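Local coordinates for 2-polyprenyl-6-methoxyphenol hydroxylase-like FAD-dependent oxidoreductase (Streptomyces sp. NRRL 11266, PDB 6UI5), which binds flavin-adenine dinucleotide and belongs to a family of FAD-dependent oxidoreductases that join a Rossmann-type FAD-binding domain to a thioredoxin-like C-terminal domain, at residues 41-47 with 92-98; 221-225 with 244-248; 441-445 with 484-488. One frame throughout, in Å; residues are numbered along the deposited sequence.

Contact 1 of 3, residues 41-47 with 92-98. With FAD (flavin-adenine dinucleotide), chain C.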
loop_
_atom_site.group_PDB
_atom_site.type_symbol
_atom_site.label_atom_id
_atom_site.label_comp_id
_atom_site.label_asym_id
_atom_site.label_seq_id
_atom_site.Cartn_x
_atom_site.Cartn_y
_atom_site.Cartn_z
ATOM N N ALA A 41 28.561 -16.047 8.009
ATOM C CA ALA A 41 28.234 -14.753 7.418
ATOM C C ALA A 41 27.475 -15.033 6.128
ATOM O O ALA A 41 28.075 -15.099 5.039
ATOM C CB ALA A 41 29.497 -13.927 7.171
ATOM N N PRO A 42 26.149 -15.170 6.198
ATOM C CA PRO A 42 25.394 -15.692 5.042
ATOM C C PRO A 42 25.210 -14.717 3.886
ATOM O O PRO A 42 25.030 -15.180 2.750
ATOM C CB PRO A 42 24.033 -16.035 5.660
ATOM C CG PRO A 42 23.872 -14.999 6.728
ATOM C CD PRO A 42 25.271 -14.876 7.343
ATOM N N ALA A 43 25.195 -13.401 4.137
ATOM C CA ALA A 43 24.772 -12.436 3.122
ATOM C C ALA A 43 25.602 -12.553 1.849
ATOM O O ALA A 43 26.836 -12.617 1.890
ATOM C CB ALA A 43 24.876 -11.004 3.655
ATOM N N MET A 44 24.912 -12.551 0.709
ATOM C CA MET A 44 25.566 -12.625 -0.586
ATOM C C MET A 44 25.498 -11.324 -1.374
ATOM O O MET A 44 25.983 -11.276 -2.508
ATOM C CB MET A 44 24.953 -13.750 -1.418
ATOM C CG MET A 44 25.099 -15.124 -0.793
ATOM S SD MET A 44 24.818 -16.417 -2.023
ATOM C CE MET A 44 23.440 -15.679 -2.928
ATOM N N ALA A 45 24.934 -10.264 -0.807
ATOM C CA ALA A 45 24.581 -9.095 -1.595
ATOM C C ALA A 45 24.844 -7.831 -0.797
ATOM O O ALA A 45 24.838 -7.817 0.436
ATOM C CB ALA A 45 23.106 -9.120 -2.031
ATOM N N ILE A 46 25.055 -6.759 -1.541
ATOM C CA ILE A 46 25.299 -5.426 -1.012
ATOM C C ILE A 46 24.527 -4.495 -1.921
ATOM O O ILE A 46 24.714 -4.545 -3.146
ATOM C CB ILE A 46 26.794 -5.077 -1.027
ATOM C CG1 ILE A 46 27.559 -5.979 -0.067
ATOM C CG2 ILE A 46 27.009 -3.621 -0.729
ATOM C CD1 ILE A 46 27.695 -5.422 1.307
ATOM N N ASN A 47 23.629 -3.689 -1.353
ATOM C CA ASN A 47 22.796 -2.832 -2.201
ATOM C C ASN A 47 23.466 -1.478 -2.463
ATOM O O ASN A 47 24.558 -1.181 -1.958
ATOM C CB ASN A 47 21.409 -2.645 -1.590
ATOM C CG ASN A 47 21.436 -1.899 -0.268
ATOM O OD1 ASN A 47 22.386 -1.152 0.054
ATOM N ND2 ASN A 47 20.380 -2.092 0.515
ATOM N N THR A 92 22.778 -3.520 -7.349
ATOM C CA THR A 92 23.253 -4.384 -6.268
ATOM C C THR A 92 24.385 -5.266 -6.770
ATOM O O THR A 92 24.280 -5.880 -7.836
ATOM C CB THR A 92 22.120 -5.251 -5.731
ATOM O OG1 THR A 92 21.272 -4.468 -4.896
ATOM C CG2 THR A 92 22.661 -6.373 -4.896
ATOM N N HIS A 93 25.477 -5.308 -6.008
ATOM C CA HIS A 93 26.603 -6.174 -6.326
ATOM C C HIS A 93 26.622 -7.404 -5.412
ATOM O O HIS A 93 26.266 -7.331 -4.231
ATOM C CB HIS A 93 27.924 -5.415 -6.209
ATOM C CG HIS A 93 28.208 -4.499 -7.359
ATOM N ND1 HIS A 93 27.421 -3.407 -7.656
ATOM C CD2 HIS A 93 29.220 -4.490 -8.261
ATOM C CE1 HIS A 93 27.926 -2.776 -8.702
ATOM N NE2 HIS A 93 29.016 -3.415 -9.089
ATOM N N MET A 94 27.053 -8.539 -5.960
ATOM C CA MET A 94 27.001 -9.812 -5.235
ATOM C C MET A 94 28.319 -9.990 -4.491
ATOM O O MET A 94 29.252 -10.649 -4.947
ATOM C CB MET A 94 26.716 -10.954 -6.197
ATOM C CG MET A 94 25.397 -10.777 -6.959
ATOM S SD MET A 94 23.880 -11.289 -6.125
ATOM C CE MET A 94 23.273 -9.750 -5.472
ATOM N N VAL A 95 28.395 -9.349 -3.331
ATOM C CA VAL A 95 29.568 -9.380 -2.476
ATOM C C VAL A 95 29.238 -10.261 -1.287
ATOM O O VAL A 95 28.129 -10.206 -0.748
ATOM C CB VAL A 95 29.999 -7.980 -2.006
ATOM C CG1 VAL A 95 31.315 -8.082 -1.266
ATOM C CG2 VAL A 95 30.119 -7.017 -3.197
ATOM N N LEU A 96 30.187 -11.083 -0.889
ATOM C CA LEU A 96 29.944 -12.046 0.160
ATOM C C LEU A 96 30.253 -11.397 1.498
ATOM O O LEU A 96 31.306 -10.770 1.661
ATOM C CB LEU A 96 30.783 -13.301 -0.067
ATOM C CG LEU A 96 30.573 -13.868 -1.485
ATOM C CD1 LEU A 96 31.462 -13.210 -2.587
ATOM C CD2 LEU A 96 30.671 -15.397 -1.534
ATOM N N GLN A 97 29.309 -11.508 2.432
ATOM C CA GLN A 97 29.458 -10.935 3.762
ATOM C C GLN A 97 30.843 -11.165 4.361
ATOM O O GLN A 97 31.440 -10.228 4.897
ATOM C CB GLN A 97 28.383 -11.487 4.695
ATOM C CG GLN A 97 28.291 -10.744 6.016
ATOM C CD GLN A 97 27.143 -11.217 6.874
ATOM O OE1 GLN A 97 26.188 -11.824 6.375
ATOM N NE2 GLN A 97 27.243 -10.971 8.186
ATOM N N SER A 98 31.388 -12.381 4.269
ATOM C CA SER A 98 32.680 -12.591 4.899
ATOM C C SER A 98 33.767 -11.790 4.199
ATOM O O SER A 98 34.745 -11.381 4.846
ATOM C CB SER A 98 33.039 -14.081 4.926
ATOM O OG SER A 98 33.270 -14.577 3.620
HETATM P PA FAD C . 25.628 -9.501 14.056
HETATM O O1A FAD C . 25.937 -9.834 12.613
HETATM O O2A FAD C . 24.623 -10.514 14.579
HETATM O O5B FAD C . 27.019 -9.349 14.945
HETATM C C5B FAD C . 26.946 -9.223 16.356
HETATM C C4B FAD C . 28.311 -9.687 16.961
HETATM O O4B FAD C . 28.404 -9.471 18.250
HETATM C C3B FAD C . 28.462 -11.219 16.800
HETATM O O3B FAD C . 29.750 -11.490 16.455
HETATM C C2B FAD C . 28.146 -11.773 18.204
HETATM O O2B FAD C . 28.710 -13.146 18.287
HETATM C C1B FAD C . 28.777 -10.914 18.957
HETATM N N9A FAD C . 28.308 -10.790 20.324
HETATM C C8A FAD C . 27.035 -10.910 20.761
HETATM N N7A FAD C . 27.025 -10.649 22.086
HETATM C C5A FAD C . 28.293 -10.348 22.458
HETATM C C6A FAD C . 28.857 -10.001 23.680
HETATM N N6A FAD C . 28.444 -9.807 25.062
HETATM N N1A FAD C . 30.167 -9.757 23.777
HETATM C C2A FAD C . 30.955 -9.833 22.682
HETATM N N3A FAD C . 30.398 -10.158 21.480
HETATM C C4A FAD C . 29.077 -10.418 21.368
HETATM N N1 FAD C . 21.985 -9.533 5.459
HETATM C C2 FAD C . 21.927 -9.027 4.057
HETATM O O2 FAD C . 22.312 -7.941 3.772
HETATM N N3 FAD C . 21.374 -9.918 2.996
HETATM C C4 FAD C . 20.907 -11.258 3.354
HETATM O O4 FAD C . 20.464 -11.990 2.534
HETATM C C4X FAD C . 20.979 -11.735 4.783
HETATM N N5 FAD C . 20.496 -13.066 5.071
HETATM C C5X FAD C . 20.541 -13.558 6.471
HETATM C C6 FAD C . 20.066 -14.844 6.739
HETATM C C7 FAD C . 20.102 -15.336 8.039
HETATM C C7M FAD C . 19.524 -16.745 8.024
HETATM C C8 FAD C . 20.612 -14.564 9.094
HETATM C C8M FAD C . 20.615 -15.192 10.493
HETATM C C9 FAD C . 21.090 -13.268 8.828
HETATM C C9A FAD C . 21.056 -12.747 7.513
HETATM N N10 FAD C . 21.554 -11.351 7.210
HETATM C C10 FAD C . 21.513 -10.878 5.829
HETATM C "C1'" FAD C . 22.120 -10.544 8.309
HETATM C "C2'" FAD C . 21.524 -9.160 8.622
HETATM O "O2'" FAD C . 21.998 -8.188 7.765
HETATM C "C3'" FAD C . 21.991 -8.686 9.997
HETATM O "O3'" FAD C . 21.210 -7.582 10.328
HETATM C "C4'" FAD C . 23.458 -8.217 10.082
HETATM O "O4'" FAD C . 24.397 -9.196 9.737
HETATM C "C5'" FAD C . 23.646 -7.894 11.569
HETATM O "O5'" FAD C . 24.767 -7.080 11.771
HETATM P P FAD C . 25.248 -6.688 13.302
HETATM O O1P FAD C . 26.729 -6.394 13.287
HETATM O O2P FAD C . 24.440 -5.576 13.944
HETATM O O3P FAD C . 24.896 -8.026 14.207
HETATM O O HOH W 1 27.087 -9.747 1.592
#

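Contact 2 of 3, residues 221-225 with 244-248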
loop_
_atom_site.group_PDB
_atom_site.type_symbol
_atom_site.label_atom_id
_atom_site.label_comp_id
_atom_site.label_asym_id
_atom_site.label_seq_id
_atom_site.Cartn_x
_atom_site.Cartn_y
_atom_site.Cartn_z
ATOM N N SER A 221 16.808 -21.445 3.193
ATOM C CA SER A 221 15.409 -21.842 3.184
ATOM C C SER A 221 14.611 -20.912 4.087
ATOM O O SER A 221 15.096 -20.460 5.127
ATOM C CB SER A 221 15.235 -23.287 3.667
ATOM O OG SER A 221 15.641 -23.377 5.024
ATOM N N ALA A 222 13.367 -20.666 3.702
ATOM C CA ALA A 222 12.485 -19.763 4.438
ATOM C C ALA A 222 11.071 -20.317 4.374
ATOM O O ALA A 222 10.489 -20.418 3.288
ATOM C CB ALA A 222 12.529 -18.352 3.860
ATOM N N GLU A 223 10.518 -20.672 5.526
ATOM C CA GLU A 223 9.269 -21.408 5.578
ATOM C C GLU A 223 8.279 -20.673 6.468
ATOM O O GLU A 223 8.649 -20.144 7.519
ATOM C CB GLU A 223 9.509 -22.848 6.077
ATOM C CG GLU A 223 10.050 -23.755 4.982
ATOM C CD GLU A 223 10.257 -25.207 5.429
ATOM O OE1 GLU A 223 11.344 -25.530 5.971
ATOM O OE2 GLU A 223 9.329 -26.031 5.240
ATOM N N PHE A 224 7.024 -20.625 6.030
ATOM C CA PHE A 224 5.986 -19.921 6.760
ATOM C C PHE A 224 5.109 -20.955 7.445
ATOM O O PHE A 224 4.586 -21.865 6.791
ATOM C CB PHE A 224 5.153 -19.020 5.834
ATOM C CG PHE A 224 5.919 -17.857 5.253
ATOM C CD1 PHE A 224 6.010 -16.655 5.936
ATOM C CD2 PHE A 224 6.534 -17.957 4.015
ATOM C CE1 PHE A 224 6.694 -15.576 5.390
ATOM C CE2 PHE A 224 7.226 -16.886 3.473
ATOM C CZ PHE A 224 7.309 -15.702 4.161
ATOM N N SER A 225 4.935 -20.805 8.757
ATOM C CA SER A 225 3.992 -21.656 9.467
ATOM C C SER A 225 3.436 -20.908 10.671
ATOM O O SER A 225 4.103 -20.041 11.245
ATOM C CB SER A 225 4.636 -22.972 9.930
ATOM O OG SER A 225 3.813 -23.608 10.899
ATOM N N ALA A 244 14.646 -30.709 4.679
ATOM C CA ALA A 244 13.996 -29.457 4.315
ATOM C C ALA A 244 14.056 -29.210 2.810
ATOM O O ALA A 244 13.095 -28.702 2.217
ATOM C CB ALA A 244 14.636 -28.302 5.079
ATOM N N VAL A 245 15.171 -29.566 2.175
ATOM C CA VAL A 245 15.308 -29.351 0.735
ATOM C C VAL A 245 14.331 -30.225 -0.034
ATOM O O VAL A 245 13.637 -29.755 -0.944
ATOM C CB VAL A 245 16.761 -29.592 0.293
ATOM C CG1 VAL A 245 16.821 -29.936 -1.188
ATOM C CG2 VAL A 245 17.581 -28.357 0.565
ATOM N N LYS A 246 14.254 -31.508 0.327
ATOM C CA LYS A 246 13.314 -32.397 -0.344
ATOM C C LYS A 246 11.913 -31.793 -0.389
ATOM O O LYS A 246 11.308 -31.696 -1.461
ATOM C CB LYS A 246 13.297 -33.772 0.323
ATOM C CG LYS A 246 12.366 -34.762 -0.381
ATOM C CD LYS A 246 12.940 -36.167 -0.427
ATOM C CE LYS A 246 13.458 -36.613 0.940
ATOM N NZ LYS A 246 14.490 -37.684 0.854
ATOM N N ARG A 247 11.387 -31.339 0.752
ATOM C CA ARG A 247 10.021 -30.829 0.709
ATOM C C ARG A 247 9.918 -29.539 -0.096
ATOM O O ARG A 247 8.869 -29.279 -0.698
ATOM C CB ARG A 247 9.438 -30.625 2.113
ATOM C CG ARG A 247 10.417 -30.455 3.258
ATOM C CD ARG A 247 9.653 -30.142 4.553
ATOM N NE ARG A 247 10.482 -30.296 5.749
ATOM C CZ ARG A 247 11.052 -29.285 6.398
ATOM N NH1 ARG A 247 11.795 -29.517 7.479
ATOM N NH2 ARG A 247 10.880 -28.042 5.963
ATOM N N LEU A 248 10.982 -28.733 -0.149
ATOM C CA LEU A 248 10.881 -27.478 -0.892
ATOM C C LEU A 248 11.127 -27.692 -2.382
ATOM O O LEU A 248 10.243 -27.433 -3.209
ATOM C CB LEU A 248 11.842 -26.429 -0.325
ATOM C CG LEU A 248 11.640 -26.055 1.149
ATOM C CD1 LEU A 248 12.488 -24.871 1.556
ATOM C CD2 LEU A 248 10.171 -25.785 1.445
#

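Contact 3 of 3, residues 441-445 with 484-488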
loop_
_atom_site.group_PDB
_atom_site.type_symbol
_atom_site.label_atom_id
_atom_site.label_comp_id
_atom_site.label_asym_id
_atom_site.label_seq_id
_atom_site.Cartn_x
_atom_site.Cartn_y
_atom_site.Cartn_z
ATOM N N ALA A 441 32.846 30.077 -4.627
ATOM C CA ALA A 441 32.155 29.921 -3.353
ATOM C C ALA A 441 32.993 30.542 -2.243
ATOM O O ALA A 441 34.224 30.447 -2.252
ATOM C CB ALA A 441 31.867 28.452 -3.059
ATOM N N GLN A 442 32.330 31.210 -1.303
ATOM C CA GLN A 442 33.021 31.833 -0.178
ATOM C C GLN A 442 33.040 30.821 0.954
ATOM O O GLN A 442 31.990 30.504 1.518
ATOM C CB GLN A 442 32.339 33.129 0.258
ATOM C CG GLN A 442 32.923 33.728 1.550
ATOM C CD GLN A 442 31.899 34.556 2.318
ATOM O OE1 GLN A 442 31.822 34.482 3.548
ATOM N NE2 GLN A 442 31.104 35.350 1.592
ATOM N N GLU A 443 34.218 30.295 1.278
ATOM C CA GLU A 443 34.292 29.289 2.322
ATOM C C GLU A 443 34.342 29.950 3.693
ATOM O O GLU A 443 35.102 30.899 3.911
ATOM C CB GLU A 443 35.494 28.369 2.119
ATOM C CG GLU A 443 36.833 29.037 2.034
ATOM C CD GLU A 443 37.952 28.049 2.288
ATOM O OE1 GLU A 443 37.840 27.282 3.275
ATOM O OE2 GLU A 443 38.926 28.029 1.497
ATOM N N GLU A 444 33.515 29.459 4.613
ATOM C CA GLU A 444 33.505 30.002 5.964
ATOM C C GLU A 444 34.715 29.421 6.688
ATOM O O GLU A 444 34.683 28.291 7.189
ATOM C CB GLU A 444 32.189 29.688 6.661
ATOM C CG GLU A 444 30.969 30.248 5.953
ATOM C CD GLU A 444 30.897 31.797 5.970
ATOM O OE1 GLU A 444 31.458 32.416 6.897
ATOM O OE2 GLU A 444 30.278 32.393 5.057
ATOM N N SER A 445 35.796 30.205 6.732
ATOM C CA SER A 445 37.054 29.778 7.334
ATOM C C SER A 445 36.910 29.371 8.791
ATOM O O SER A 445 37.866 28.857 9.368
ATOM C CB SER A 445 38.089 30.901 7.245
ATOM O OG SER A 445 37.754 31.970 8.122
ATOM N N GLN A 484 24.534 32.232 1.597
ATOM C CA GLN A 484 25.654 32.214 2.524
ATOM C C GLN A 484 25.200 32.244 3.982
ATOM O O GLN A 484 25.908 31.729 4.858
ATOM C CB GLN A 484 26.611 33.361 2.204
ATOM C CG GLN A 484 28.003 33.205 2.810
ATOM C CD GLN A 484 28.795 32.029 2.209
ATOM O OE1 GLN A 484 28.556 31.629 1.072
ATOM N NE2 GLN A 484 29.721 31.487 2.971
ATOM N N ASP A 485 24.019 32.793 4.270
ATOM C CA ASP A 485 23.618 32.850 5.674
ATOM C C ASP A 485 23.058 31.509 6.151
ATOM O O ASP A 485 23.326 31.093 7.285
ATOM C CB ASP A 485 22.605 33.981 5.910
ATOM C CG ASP A 485 22.242 34.146 7.390
ATOM O OD1 ASP A 485 23.048 33.758 8.267
ATOM O OD2 ASP A 485 21.135 34.631 7.685
ATOM N N GLU A 486 22.268 30.838 5.308
ATOM C CA GLU A 486 21.767 29.512 5.631
ATOM C C GLU A 486 22.912 28.528 5.825
ATOM O O GLU A 486 22.885 27.707 6.746
ATOM C CB GLU A 486 20.853 28.998 4.518
ATOM C CG GLU A 486 19.501 29.623 4.437
ATOM C CD GLU A 486 19.551 31.027 3.829
ATOM O OE1 GLU A 486 18.544 31.761 3.983
ATOM O OE2 GLU A 486 20.602 31.378 3.224
ATOM N N LEU A 487 23.911 28.575 4.946
ATOM C CA LEU A 487 25.085 27.734 5.119
ATOM C C LEU A 487 25.733 27.951 6.481
ATOM O O LEU A 487 26.160 26.985 7.124
ATOM C CB LEU A 487 26.076 28.002 3.997
ATOM C CG LEU A 487 27.482 27.427 4.061
ATOM C CD1 LEU A 487 27.906 27.193 2.661
ATOM C CD2 LEU A 487 28.382 28.456 4.644
ATOM N N ARG A 488 25.836 29.210 6.934
ATOM C CA ARG A 488 26.387 29.463 8.271
ATOM C C ARG A 488 25.488 28.873 9.362
ATOM O O ARG A 488 25.965 28.521 10.450
ATOM C CB ARG A 488 26.587 30.975 8.510
ATOM C CG ARG A 488 27.854 31.601 7.895
ATOM C CD ARG A 488 28.104 33.064 8.340
ATOM N NE ARG A 488 27.140 34.031 7.777
ATOM C CZ ARG A 488 27.308 34.727 6.642
ATOM N NH1 ARG A 488 28.408 34.585 5.908
ATOM N NH2 ARG A 488 26.370 35.579 6.233
#

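Contact 1 of 3, residues 41-47 with 92-98
Q97 grips A43 at both of its backbone polar atoms, an economical way of fixing a loop against the start of a helix beside a cofactor. Its CG lies opposite the backbone N (chi1 -169°) and the chain then runs out straight, carrying the amide alongside the 41-43 backbone. There OE1 accepts the N-H of A43 at 2.9 Å, with the donor in the carbonyl plane, while the N of Q97 gives its hydrogen to A43 O at 2.8 Å. The methyl of A41 rests against the aliphatic part of this arm, CB to CG of Q97 being 3.6 Å. P42 and Q97 lie side by side and point the same way. With OE1 on A43 N and NE2 on E101, the amide is held at both ends and its rotation is fixed.

Held this way, P42 and A43 meet one face of the isoalloxazine: P42 CG lies 3.6 Å from C5X of FAD, and A43 CB reaches C2 nearer the pyrimidine end. Farther along, I46 and H93 form a single antiparallel hydrogen-bonded bridge, with I46 N 3.0 Å from H93 O. The side chains of I46 and V95 cross obliquely, CG1 of I46 meeting CB of V95 at 3.7 Å. M94, centre of an inverse gamma turn, bends at chi2 and chi3, so that its CE returns to CB of A45 (3.5 Å). A water lies 2.6 Å from V95 O, between the two backbones.

N47 caps the following helix 48-55 through T50 N, its ND2 reaching N381 and N293. I46 and H93 both touch L51 of that helix, T92 and M94 pack on F70 of strand 69-75, and M44 leans on L208 and A210 of strand 206-211.

Contact 2 of 3, residues 221-225 with 244-248
A helix laid across an antiparallel sheet is the element at work here: strand 216-225 meets helix 238-249 through E223 and S221 on one side, R247, L248 and A244 on the other. The short segments approach to 10.1 Å between axes, and their directions differ by 67°. Few side chains span the gap.

The polar link is a salt bridge. E223 reaches out with an extended chain beyond CG, and R247 crosses it at about a right angle, offering a single nitrogen: NH2 stands 2.6 Å from OE1 of E223 and equally near OE2, at the mouth of the carboxylate. The two planes are 32° apart. The assigned hydrogen bond, NH2 to OE1, is weak because its N-H points poorly, so charge attraction probably contributes more than directionality. The extended arginine runs back along its own helix, so that CA of A244 lies 3.6 Å above the centre of the guanidinium plane.

Beside the ion pair, the two methyls of L248 take different neighbours. CD1 touches CB of S221 at 3.8 Å, whereas CD2 lies beside the E223 carboxylate, 3.9 Å from OE2. The hydroxyl of S221 is engaged within the sheet, bonded to I180 N.

Backbone bonds join S221 and E223 to strand 176-185 and A222 to strand 206-211, placing the strand between these two. V245 and L248 extend the helix's footing onto F207 of strand 206-211, while F224 meets the ring of Y350.

Contact 3 of 3, residues 441-445 with 484-488
E444 and Q484 come from opposite directions to meet where the loop between strands 430-434 and 451-455 faces the first turn of helix 484-495, within the C-terminal domain, of a family grouped with the thioredoxin-like folds. R488 joins them one helical turn on. Two acceptors lie at the amide nitrogen of Q484. The backbone carbonyl of Q442 takes one N-H, with NE2 2.9 Å from Q442 O and the bond tilted out of both the carbonyl and the amide planes. The second partner is OE2 of E444, straight in line but modelled only 2.3 Å from NE2; a separation so short is doubtful.

NH1 of R488 also lies 3.0 Å from OE2 of E444, in a salt bridge whose hydrogen bond is weakly directed. The carboxylate and guanidinium planes stand 83° apart, so the charges meet across nearly perpendicular groups rather than as a flat two-pronged pair. With CG opposite its own carbonyl carbon (chi1 -59°), E444 sets CG against CD2 of L487 at 3.4 Å, and the bend at chi2 then turns the carboxylate toward Q484 and R488. The arginine is folded too: its guanidinium passes over its own helix, with Q484 O 3.7 Å above the centre of its plane. That carbonyl also accepts R488 N, the first-turn helical bond.

The loop itself is held by A441, bonded through N to D434 and through O to R455. L487 continues onto W476 of strand 474-477. Chemically, the loop is fastened to the helix by the bond from NE2 of Q484 to Q442 O and by the E444-R488 salt bridge, the NE2-OE2 pairing being less certain. The nearby arginine would be expected to stabilise the charged form of E444.

Overall arrangement
The three contacts follow one another along the chain without interleaving. Contacts 1 and 2 both belong to the FAD-binding part of the chain, their centres about 22 Å apart and their nearest atoms about 9 Å; strand 206-211 links them, since M44 of contact 1 and L248 of contact 2 both pack on it. Contact 1 lines the flavin, whereas contact 2 joins helix 238-249 to strand 216-225 of the antiparallel sheet. Contact 3 belongs to the thioredoxin-like C-terminal domain, its centre about 40 Å from that of contact 1 and 59 Å from that of contact 2, across the chain's centre. The contacts thus sample the cofactor pocket, a helix-on-sheet packing and the C-terminal domain, with no direct touch between them.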